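PDB 1LF6: glucoamylase from Thermoanaerobacterium thermosaccharolyticum, which hydrolyses terminal alpha-1,4-linked glucose units one after another from the non-reducing ends of starch-like chains, probably releasing beta-D-glucose. Local coordinates for residues A[318-326]-A[646-654]; A[493-503]-A[528-539]. One frame throughout, in Å; residues are numbered along the deposited sequence.

Interaction 1. Residues A[318-326]-A[646-654]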
loop_
_atom_site.group_PDB
_atom_site.type_symbol
_atom_site.label_atom_id
_atom_site.label_comp_id
_atom_site.label_asym_id
_atom_site.label_seq_id
_atom_site.Cartn_x
_atom_site.Cartn_y
_atom_site.Cartn_z
ATOM N N ILE A 318 1.967 7.165 0.314
ATOM C CA ILE A 318 0.789 6.538 0.900
ATOM C C ILE A 318 1.097 5.237 1.633
ATOM O O ILE A 318 2.189 4.680 1.513
ATOM C CB ILE A 318 -0.300 6.285 -0.163
ATOM C CG1 ILE A 318 0.227 5.353 -1.255
ATOM C CG2 ILE A 318 -0.751 7.614 -0.768
ATOM C CD1 ILE A 318 -0.850 4.899 -2.227
ATOM N N ALA A 319 0.118 4.759 2.393
ATOM C CA ALA A 319 0.268 3.543 3.185
ATOM C C ALA A 319 0.221 2.257 2.361
ATOM O O ALA A 319 0.941 1.303 2.654
ATOM C CB ALA A 319 -0.801 3.509 4.275
ATOM N N SER A 320 -0.632 2.230 1.345
ATOM C CA SER A 320 -0.761 1.060 0.485
ATOM C C SER A 320 -1.586 1.380 -0.753
ATOM O O SER A 320 -2.622 2.040 -0.666
ATOM C CB SER A 320 -1.423 -0.089 1.245
ATOM O OG SER A 320 -1.562 -1.222 0.402
ATOM N N LEU A 321 -1.128 0.912 -1.908
ATOM C CA LEU A 321 -1.857 1.165 -3.140
ATOM C C LEU A 321 -2.918 0.085 -3.341
ATOM O O LEU A 321 -2.955 -0.577 -4.370
ATOM C CB LEU A 321 -0.894 1.200 -4.334
ATOM C CG LEU A 321 -1.432 1.838 -5.623
ATOM C CD1 LEU A 321 -1.851 3.285 -5.364
ATOM C CD2 LEU A 321 -0.358 1.787 -6.697
ATOM N N SER A 322 -3.769 -0.097 -2.339
ATOM C CA SER A 322 -4.836 -1.078 -2.416
ATOM C C SER A 322 -6.024 -0.628 -1.583
ATOM O O SER A 322 -5.945 0.363 -0.861
ATOM C CB SER A 322 -4.356 -2.450 -1.924
ATOM O OG SER A 322 -4.056 -2.442 -0.538
ATOM N N ILE A 323 -7.122 -1.363 -1.698
ATOM C CA ILE A 323 -8.339 -1.076 -0.955
ATOM C C ILE A 323 -8.704 -2.358 -0.214
ATOM O O ILE A 323 -9.491 -3.165 -0.707
ATOM C CB ILE A 323 -9.476 -0.684 -1.912
ATOM C CG1 ILE A 323 -9.055 0.547 -2.716
ATOM C CG2 ILE A 323 -10.756 -0.426 -1.129
ATOM C CD1 ILE A 323 -9.997 0.906 -3.831
ATOM N N PRO A 324 -8.133 -2.558 0.985
ATOM C CA PRO A 324 -8.386 -3.750 1.802
ATOM C C PRO A 324 -9.821 -4.259 1.797
ATOM O O PRO A 324 -10.772 -3.489 1.931
ATOM C CB PRO A 324 -7.905 -3.335 3.196
ATOM C CG PRO A 324 -7.958 -1.839 3.163
ATOM C CD PRO A 324 -7.451 -1.530 1.782
ATOM N N TRP A 325 -9.955 -5.571 1.629
ATOM C CA TRP A 325 -11.259 -6.217 1.604
ATOM C C TRP A 325 -12.183 -5.489 0.634
ATOM O O TRP A 325 -13.395 -5.402 0.855
ATOM C CB TRP A 325 -11.846 -6.229 3.017
ATOM C CG TRP A 325 -10.930 -6.895 4.004
ATOM C CD1 TRP A 325 -10.616 -8.224 4.063
ATOM C CD2 TRP A 325 -10.162 -6.257 5.036
ATOM N NE1 TRP A 325 -9.701 -8.452 5.061
ATOM C CE2 TRP A 325 -9.403 -7.265 5.676
ATOM C CE3 TRP A 325 -10.040 -4.932 5.481
ATOM C CZ2 TRP A 325 -8.532 -6.990 6.738
ATOM C CZ3 TRP A 325 -9.172 -4.658 6.539
ATOM C CH2 TRP A 325 -8.431 -5.685 7.155
ATOM N N GLY A 326 -11.592 -4.973 -0.443
ATOM C CA GLY A 326 -12.347 -4.251 -1.452
ATOM C C GLY A 326 -13.524 -5.038 -1.986
ATOM O O GLY A 326 -14.548 -4.461 -2.359
ATOM N N THR A 646 -3.859 -12.572 3.897
ATOM C CA THR A 646 -5.304 -12.519 4.104
ATOM C C THR A 646 -5.728 -11.501 3.051
ATOM O O THR A 646 -4.942 -11.200 2.153
ATOM C CB THR A 646 -5.672 -11.999 5.512
ATOM O OG1 THR A 646 -5.252 -10.635 5.654
ATOM C CG2 THR A 646 -5.004 -12.855 6.584
ATOM N N ASP A 647 -6.943 -10.971 3.131
ATOM C CA ASP A 647 -7.338 -9.984 2.139
ATOM C C ASP A 647 -7.038 -8.572 2.639
ATOM O O ASP A 647 -7.638 -7.594 2.192
ATOM C CB ASP A 647 -8.821 -10.099 1.789
ATOM C CG ASP A 647 -9.111 -9.596 0.383
ATOM O OD1 ASP A 647 -8.807 -10.340 -0.580
ATOM O OD2 ASP A 647 -9.607 -8.452 0.232
ATOM N N SER A 648 -6.102 -8.484 3.573
ATOM C CA SER A 648 -5.703 -7.209 4.142
ATOM C C SER A 648 -4.947 -6.407 3.089
ATOM O O SER A 648 -4.650 -6.910 1.999
ATOM C CB SER A 648 -4.807 -7.444 5.358
ATOM O OG SER A 648 -3.684 -8.228 4.992
ATOM N N ALA A 649 -4.641 -5.159 3.417
ATOM C CA ALA A 649 -3.922 -4.295 2.500
ATOM C C ALA A 649 -2.600 -4.921 2.045
ATOM O O ALA A 649 -1.936 -5.635 2.799
ATOM C CB ALA A 649 -3.651 -2.942 3.171
ATOM N N SER A 650 -2.250 -4.659 0.792
ATOM C CA SER A 650 -0.996 -5.124 0.207
ATOM C C SER A 650 -0.823 -4.392 -1.122
ATOM O O SER A 650 -1.773 -4.222 -1.882
ATOM C CB SER A 650 -1.012 -6.629 -0.034
ATOM O OG SER A 650 -1.642 -6.922 -1.263
ATOM N N PRO A 651 0.393 -3.912 -1.401
ATOM C CA PRO A 651 1.558 -4.006 -0.509
ATOM C C PRO A 651 1.468 -3.043 0.673
ATOM O O PRO A 651 1.020 -1.907 0.509
ATOM C CB PRO A 651 2.730 -3.665 -1.440
ATOM C CG PRO A 651 2.108 -2.747 -2.458
ATOM C CD PRO A 651 0.777 -3.421 -2.734
ATOM N N LEU A 652 1.871 -3.492 1.864
ATOM C CA LEU A 652 1.873 -2.603 3.028
ATOM C C LEU A 652 3.256 -1.969 2.984
ATOM O O LEU A 652 4.258 -2.608 3.315
ATOM C CB LEU A 652 1.685 -3.373 4.346
ATOM C CG LEU A 652 1.593 -2.491 5.600
ATOM C CD1 LEU A 652 0.337 -1.628 5.527
ATOM C CD2 LEU A 652 1.555 -3.338 6.855
ATOM N N ASN A 653 3.306 -0.715 2.553
ATOM C CA ASN A 653 4.568 -0.004 2.406
ATOM C C ASN A 653 5.464 -0.003 3.636
ATOM O O ASN A 653 6.681 -0.137 3.518
ATOM C CB ASN A 653 4.297 1.422 1.920
ATOM C CG ASN A 653 3.699 1.444 0.517
ATOM O OD1 ASN A 653 3.898 0.508 -0.266
ATOM N ND2 ASN A 653 2.981 2.509 0.187
ATOM N N TRP A 654 4.866 0.134 4.811
ATOM C CA TRP A 654 5.619 0.123 6.055
ATOM C C TRP A 654 6.324 -1.231 6.240
ATOM O O TRP A 654 7.473 -1.289 6.709
ATOM C CB TRP A 654 4.659 0.419 7.212
ATOM C CG TRP A 654 5.267 0.481 8.578
ATOM C CD1 TRP A 654 6.589 0.364 8.911
ATOM C CD2 TRP A 654 4.556 0.631 9.809
ATOM N NE1 TRP A 654 6.742 0.428 10.278
ATOM C CE2 TRP A 654 5.509 0.591 10.852
ATOM C CE3 TRP A 654 3.202 0.795 10.134
ATOM C CZ2 TRP A 654 5.147 0.708 12.197
ATOM C CZ3 TRP A 654 2.843 0.908 11.466
ATOM C CH2 TRP A 654 3.813 0.866 12.484
HETATM O O HOH W 1 2.405 1.528 5.101
HETATM O O HOH W 2 1.909 0.435 -2.345
#
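Ala-319 pairs with Asn-653 and Trp-325 with Asp-647, so the irregular segments 318-326 and 646-654 run antiparallel, with a backbone bond near each end. Asn-653 N, at the start of helix 653-668, donates to Ala-319 O at 3.1 Å; Trp-325 N, inside the type II turn 323-326, donates to Asp-647 O at 3.1 Å. Between them, two serines form a relay: Ser-650 N donates to Ser-322 OG (3.2 Å, N-H...O 161°), Ser-322 OG to Ser-320 OG, and Ser-320 OG to Pro-651 O at 2.7 Å, from above the carbonyl plane. The peptide before Pro-651 is cis. Asn-653 ND2 reaches Ile-318 O at 2.7 Å, while its OD1 takes a proton from a water that accepts from Leu-321 N.

With CG anti to the carbonyl carbon (chi1 -56°), the Trp-325 indole lies against 646-654, Asp-647 O 3.5 Å above the plane of one face. Ser-648 CA makes an off-centre CH-pi contact, 4.3 Å from the six-membered ring's centroid. NE1 is hydrogen-bonded to Glu-583 OE1. Trp-325 probably binds substrate, as in a close relative; an alanine here would probably leave Glu-583 without its indole donor and open a gap beside Asp-647 and Ser-648. These bonds satisfy buried peptide groups such as Ala-319 O, outside any regular sheet, and fix the backbone from which the indole projects.

Interaction 2. Residues A[493-503]-A[528-539]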
loop_
_atom_site.group_PDB
_atom_site.type_symbol
_atom_site.label_atom_id
_atom_site.label_comp_id
_atom_site.label_asym_id
_atom_site.label_seq_id
_atom_site.Cartn_x
_atom_site.Cartn_y
_atom_site.Cartn_z
ATOM N N ASN A 493 1.696 -6.373 38.598
ATOM C CA ASN A 493 0.507 -7.015 39.142
ATOM C C ASN A 493 -0.392 -7.539 38.020
ATOM O O ASN A 493 -1.614 -7.556 38.159
ATOM C CB ASN A 493 -0.265 -5.994 39.980
ATOM C CG ASN A 493 -1.326 -6.629 40.844
ATOM O OD1 ASN A 493 -2.288 -5.973 41.231
ATOM N ND2 ASN A 493 -1.153 -7.905 41.166
ATOM N N GLY A 494 0.214 -7.961 36.912
ATOM C CA GLY A 494 -0.556 -8.465 35.786
ATOM C C GLY A 494 -0.938 -9.934 35.891
ATOM O O GLY A 494 -0.230 -10.707 36.525
ATOM N N PRO A 495 -2.055 -10.346 35.268
ATOM C CA PRO A 495 -2.531 -11.733 35.296
ATOM C C PRO A 495 -1.722 -12.688 34.421
ATOM O O PRO A 495 -1.794 -13.902 34.592
ATOM C CB PRO A 495 -3.972 -11.606 34.815
ATOM C CG PRO A 495 -3.874 -10.504 33.813
ATOM C CD PRO A 495 -2.995 -9.487 34.523
ATOM N N LEU A 496 -0.952 -12.138 33.486
ATOM C CA LEU A 496 -0.166 -12.968 32.581
ATOM C C LEU A 496 1.194 -13.360 33.136
ATOM O O LEU A 496 1.831 -12.586 33.850
ATOM C CB LEU A 496 0.017 -12.256 31.238
ATOM C CG LEU A 496 -1.250 -11.915 30.451
ATOM C CD1 LEU A 496 -0.889 -11.115 29.211
ATOM C CD2 LEU A 496 -1.976 -13.199 30.067
ATOM N N GLY A 497 1.626 -14.574 32.795
ATOM C CA GLY A 497 2.913 -15.085 33.237
ATOM C C GLY A 497 3.271 -14.756 34.672
ATOM O O GLY A 497 2.466 -14.942 35.588
ATOM N N ASN A 498 4.490 -14.255 34.864
ATOM C CA ASN A 498 4.974 -13.895 36.192
ATOM C C ASN A 498 4.410 -12.553 36.673
ATOM O O ASN A 498 4.835 -12.029 37.703
ATOM C CB ASN A 498 6.505 -13.855 36.195
ATOM C CG ASN A 498 7.062 -12.610 35.528
ATOM O OD1 ASN A 498 6.336 -11.856 34.875
ATOM N ND2 ASN A 498 8.366 -12.395 35.683
ATOM N N GLY A 499 3.463 -11.998 35.916
ATOM C CA GLY A 499 2.834 -10.737 36.291
ATOM C C GLY A 499 3.650 -9.465 36.105
ATOM O O GLY A 499 3.193 -8.379 36.452
ATOM N N GLN A 500 4.845 -9.593 35.540
ATOM C CA GLN A 500 5.729 -8.455 35.326
ATOM C C GLN A 500 5.974 -8.227 33.838
ATOM O O GLN A 500 6.567 -9.078 33.168
ATOM C CB GLN A 500 7.061 -8.709 36.023
ATOM C CG GLN A 500 6.951 -8.841 37.536
ATOM C CD GLN A 500 8.051 -9.703 38.121
ATOM O OE1 GLN A 500 7.886 -10.914 38.286
ATOM N NE2 GLN A 500 9.190 -9.090 38.422
ATOM N N TYR A 501 5.528 -7.080 33.330
ATOM C CA TYR A 501 5.687 -6.755 31.909
ATOM C C TYR A 501 5.095 -5.401 31.531
ATOM O O TYR A 501 4.238 -4.867 32.237
ATOM C CB TYR A 501 5.005 -7.828 31.052
ATOM C CG TYR A 501 3.580 -8.159 31.474
ATOM C CD1 TYR A 501 3.322 -9.164 32.409
ATOM C CD2 TYR A 501 2.486 -7.475 30.928
ATOM C CE1 TYR A 501 2.015 -9.488 32.784
ATOM C CE2 TYR A 501 1.176 -7.791 31.298
ATOM C CZ TYR A 501 0.950 -8.805 32.225
ATOM O OH TYR A 501 -0.337 -9.164 32.560
ATOM N N TYR A 502 5.564 -4.842 30.419
ATOM C CA TYR A 502 5.008 -3.589 29.923
ATOM C C TYR A 502 3.659 -3.978 29.331
ATOM O O TYR A 502 3.548 -5.014 28.667
ATOM C CB TYR A 502 5.860 -2.989 28.797
ATOM C CG TYR A 502 7.169 -2.369 29.243
ATOM C CD1 TYR A 502 8.385 -3.000 28.991
ATOM C CD2 TYR A 502 7.186 -1.154 29.929
ATOM C CE1 TYR A 502 9.592 -2.438 29.416
ATOM C CE2 TYR A 502 8.382 -0.585 30.361
ATOM C CZ TYR A 502 9.584 -1.235 30.104
ATOM O OH TYR A 502 10.762 -0.690 30.569
ATOM N N ILE A 503 2.631 -3.173 29.575
ATOM C CA ILE A 503 1.328 -3.476 29.014
ATOM C C ILE A 503 1.167 -2.657 27.739
ATOM O O ILE A 503 1.996 -1.802 27.446
ATOM C CB ILE A 503 0.184 -3.148 30.007
ATOM C CG1 ILE A 503 0.141 -1.647 30.327
ATOM C CG2 ILE A 503 0.379 -3.963 31.274
ATOM C CD1 ILE A 503 -0.935 -1.264 31.375
ATOM N N GLN A 528 -6.713 -3.343 31.553
ATOM C CA GLN A 528 -5.488 -2.925 30.880
ATOM C C GLN A 528 -4.323 -3.896 31.052
ATOM O O GLN A 528 -3.513 -4.066 30.143
ATOM C CB GLN A 528 -5.071 -1.516 31.350
ATOM C CG GLN A 528 -4.876 -1.374 32.847
ATOM C CD GLN A 528 -4.375 0.007 33.243
ATOM O OE1 GLN A 528 -4.580 0.985 32.527
ATOM N NE2 GLN A 528 -3.731 0.089 34.398
ATOM N N LYS A 529 -4.246 -4.537 32.211
ATOM C CA LYS A 529 -3.167 -5.480 32.503
ATOM C C LYS A 529 -3.251 -6.810 31.751
ATOM O O LYS A 529 -2.294 -7.584 31.757
ATOM C CB LYS A 529 -3.096 -5.729 34.012
ATOM C CG LYS A 529 -2.714 -4.486 34.810
ATOM C CD LYS A 529 -2.833 -4.725 36.301
ATOM C CE LYS A 529 -4.296 -4.868 36.714
ATOM N NZ LYS A 529 -4.404 -5.138 38.158
ATOM N N GLU A 530 -4.381 -7.073 31.101
ATOM C CA GLU A 530 -4.552 -8.310 30.336
ATOM C C GLU A 530 -4.034 -8.145 28.910
ATOM O O GLU A 530 -3.885 -9.126 28.179
ATOM C CB GLU A 530 -6.033 -8.693 30.219
ATOM C CG GLU A 530 -6.795 -8.963 31.507
ATOM C CD GLU A 530 -8.246 -9.325 31.225
ATOM O OE1 GLU A 530 -8.482 -10.361 30.568
ATOM O OE2 GLU A 530 -9.158 -8.575 31.645
ATOM N N ILE A 531 -3.769 -6.908 28.511
ATOM C CA ILE A 531 -3.348 -6.639 27.138
ATOM C C ILE A 531 -1.884 -6.295 26.914
ATOM O O ILE A 531 -1.386 -5.297 27.444
ATOM C CB ILE A 531 -4.187 -5.483 26.549
ATOM C CG1 ILE A 531 -5.671 -5.680 26.903
ATOM C CG2 ILE A 531 -3.988 -5.400 25.053
ATOM C CD1 ILE A 531 -6.302 -6.955 26.352
ATOM N N VAL A 532 -1.195 -7.123 26.131
ATOM C CA VAL A 532 0.205 -6.870 25.797
ATOM C C VAL A 532 0.293 -6.585 24.299
ATOM O O VAL A 532 -0.578 -6.994 23.529
ATOM C CB VAL A 532 1.137 -8.055 26.190
ATOM C CG1 VAL A 532 1.173 -8.183 27.703
ATOM C CG2 VAL A 532 0.681 -9.354 25.538
ATOM N N ASP A 533 1.342 -5.877 23.895
ATOM C CA ASP A 533 1.520 -5.450 22.508
ATOM C C ASP A 533 3.019 -5.437 22.178
ATOM O O ASP A 533 3.811 -4.827 22.895
ATOM C CB ASP A 533 0.922 -4.040 22.396
ATOM C CG ASP A 533 0.934 -3.486 20.986
ATOM O OD1 ASP A 533 1.917 -3.716 20.251
ATOM O OD2 ASP A 533 -0.042 -2.789 20.626
ATOM N N PRO A 534 3.431 -6.108 21.088
ATOM C CA PRO A 534 4.855 -6.134 20.729
ATOM C C PRO A 534 5.455 -4.762 20.429
ATOM O O PRO A 534 6.673 -4.626 20.318
ATOM C CB PRO A 534 4.892 -7.066 19.522
ATOM C CG PRO A 534 3.541 -6.928 18.940
ATOM C CD PRO A 534 2.640 -6.904 20.137
ATOM N N SER A 535 4.596 -3.752 20.311
ATOM C CA SER A 535 5.037 -2.390 20.033
ATOM C C SER A 535 5.973 -1.855 21.111
ATOM O O SER A 535 6.676 -0.869 20.889
ATOM C CB SER A 535 3.829 -1.452 19.911
ATOM O OG SER A 535 2.995 -1.829 18.828
ATOM N N PHE A 536 5.968 -2.481 22.284
ATOM C CA PHE A 536 6.838 -2.019 23.357
ATOM C C PHE A 536 8.290 -2.108 22.905
ATOM O O PHE A 536 9.149 -1.413 23.443
ATOM C CB PHE A 536 6.645 -2.850 24.630
ATOM C CG PHE A 536 7.344 -4.179 24.600
ATOM C CD1 PHE A 536 6.822 -5.241 23.868
ATOM C CD2 PHE A 536 8.539 -4.363 25.293
ATOM C CE1 PHE A 536 7.477 -6.467 23.823
ATOM C CE2 PHE A 536 9.203 -5.584 25.253
ATOM C CZ PHE A 536 8.672 -6.642 24.516
ATOM N N LEU A 537 8.564 -2.956 21.918
ATOM C CA LEU A 537 9.929 -3.099 21.422
ATOM C C LEU A 537 10.432 -1.799 20.807
ATOM O O LEU A 537 11.615 -1.676 20.478
ATOM C CB LEU A 537 10.034 -4.242 20.399
ATOM C CG LEU A 537 9.927 -5.665 20.962
ATOM C CD1 LEU A 537 9.986 -6.672 19.817
ATOM C CD2 LEU A 537 11.052 -5.915 21.976
ATOM N N GLU A 538 9.530 -0.835 20.647
ATOM C CA GLU A 538 9.901 0.464 20.100
ATOM C C GLU A 538 10.860 1.138 21.070
ATOM O O GLU A 538 11.680 1.971 20.673
ATOM C CB GLU A 538 8.667 1.336 19.909
ATOM C CG GLU A 538 7.851 0.978 18.684
ATOM C CD GLU A 538 8.563 1.331 17.396
ATOM O OE1 GLU A 538 9.430 0.548 16.946
ATOM O OE2 GLU A 538 8.262 2.409 16.839
ATOM N N LEU A 539 10.736 0.768 22.344
ATOM C CA LEU A 539 11.588 1.303 23.400
ATOM C C LEU A 539 13.053 1.037 23.069
ATOM O O LEU A 539 13.892 1.925 23.196
ATOM C CB LEU A 539 11.251 0.657 24.752
ATOM C CG LEU A 539 9.954 1.078 25.457
ATOM C CD1 LEU A 539 9.605 0.051 26.529
ATOM C CD2 LEU A 539 10.113 2.473 26.065
HETATM O O HOH W 3 3.372 -5.178 25.739
HETATM O O HOH W 4 3.156 -2.326 24.958
#
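Tyr-501 CG stands between its own backbone N and carbonyl carbon (chi1 49°), from where the ring carries its OH to Lys-529 O, to which it donates at 2.6 Å, with that oxygen lying at the ring's edge. The same OH accepts from Leu-496 N (3.2 Å), so one phenol ties a turn to the 3-10 segment 528-530. Val-532, with CG1 anti to its carbonyl carbon (chi1 -67°), presses that methyl to 3.6 Å from Tyr-501 CD2 and meets Leu-496 CD1 tip to tip at 3.9 Å.

Strand 501-502 pairs antiparallel with 490-491, and the type II' turn 496-499 lies in the connection between them; this small hairpin follows helix 468-489 of the (alpha/alpha) barrel and packs against helix 550-562. From it Tyr-502 reaches toward the 3-10 segment 534-536 and helix 538-541: Leu-539 CD1 sits over one ring face, 3.9 Å from the centroid, while Phe-536 CD2 lies 3.9 Å from Tyr-502 CD1. Tyr-502 OH is hydrogen-bonded to Asp-486 OD2. Lys-529 bends at chi3, passing its CD 3.6 Å from Asn-493 O before NZ forms a salt bridge with Asp-514. A water accepts from Asp-533 N (2.8 Å) and lies where it can also donate to Tyr-502 O.

Both contacts lie in the glycosyl hydrolase family 15 part of the chain, yet they share no helix or strand; their centres are 29 Å apart, and their nearest atoms about 6 Å. Interaction 1 is buried near the middle of the molecule, where Asp-647 and Ser-650 also bond to Ser-34 and Ala-35 of the N-terminal region. Interaction 2 lies about 30 Å from the chain's centre, measured centre to centre; most of its touching residues are buried, but Asn-493 and Pro-495 are exposed. Five direct hydrogen bonds join the first pair of segments, against one in the second, where aliphatic and aromatic packing predominates. Each nevertheless approaches the predicted catalytic pair: Ala-319 comes within about 8 Å of Glu-438, and Ile-531 about 9 Å of Glu-435, side chain to side chain.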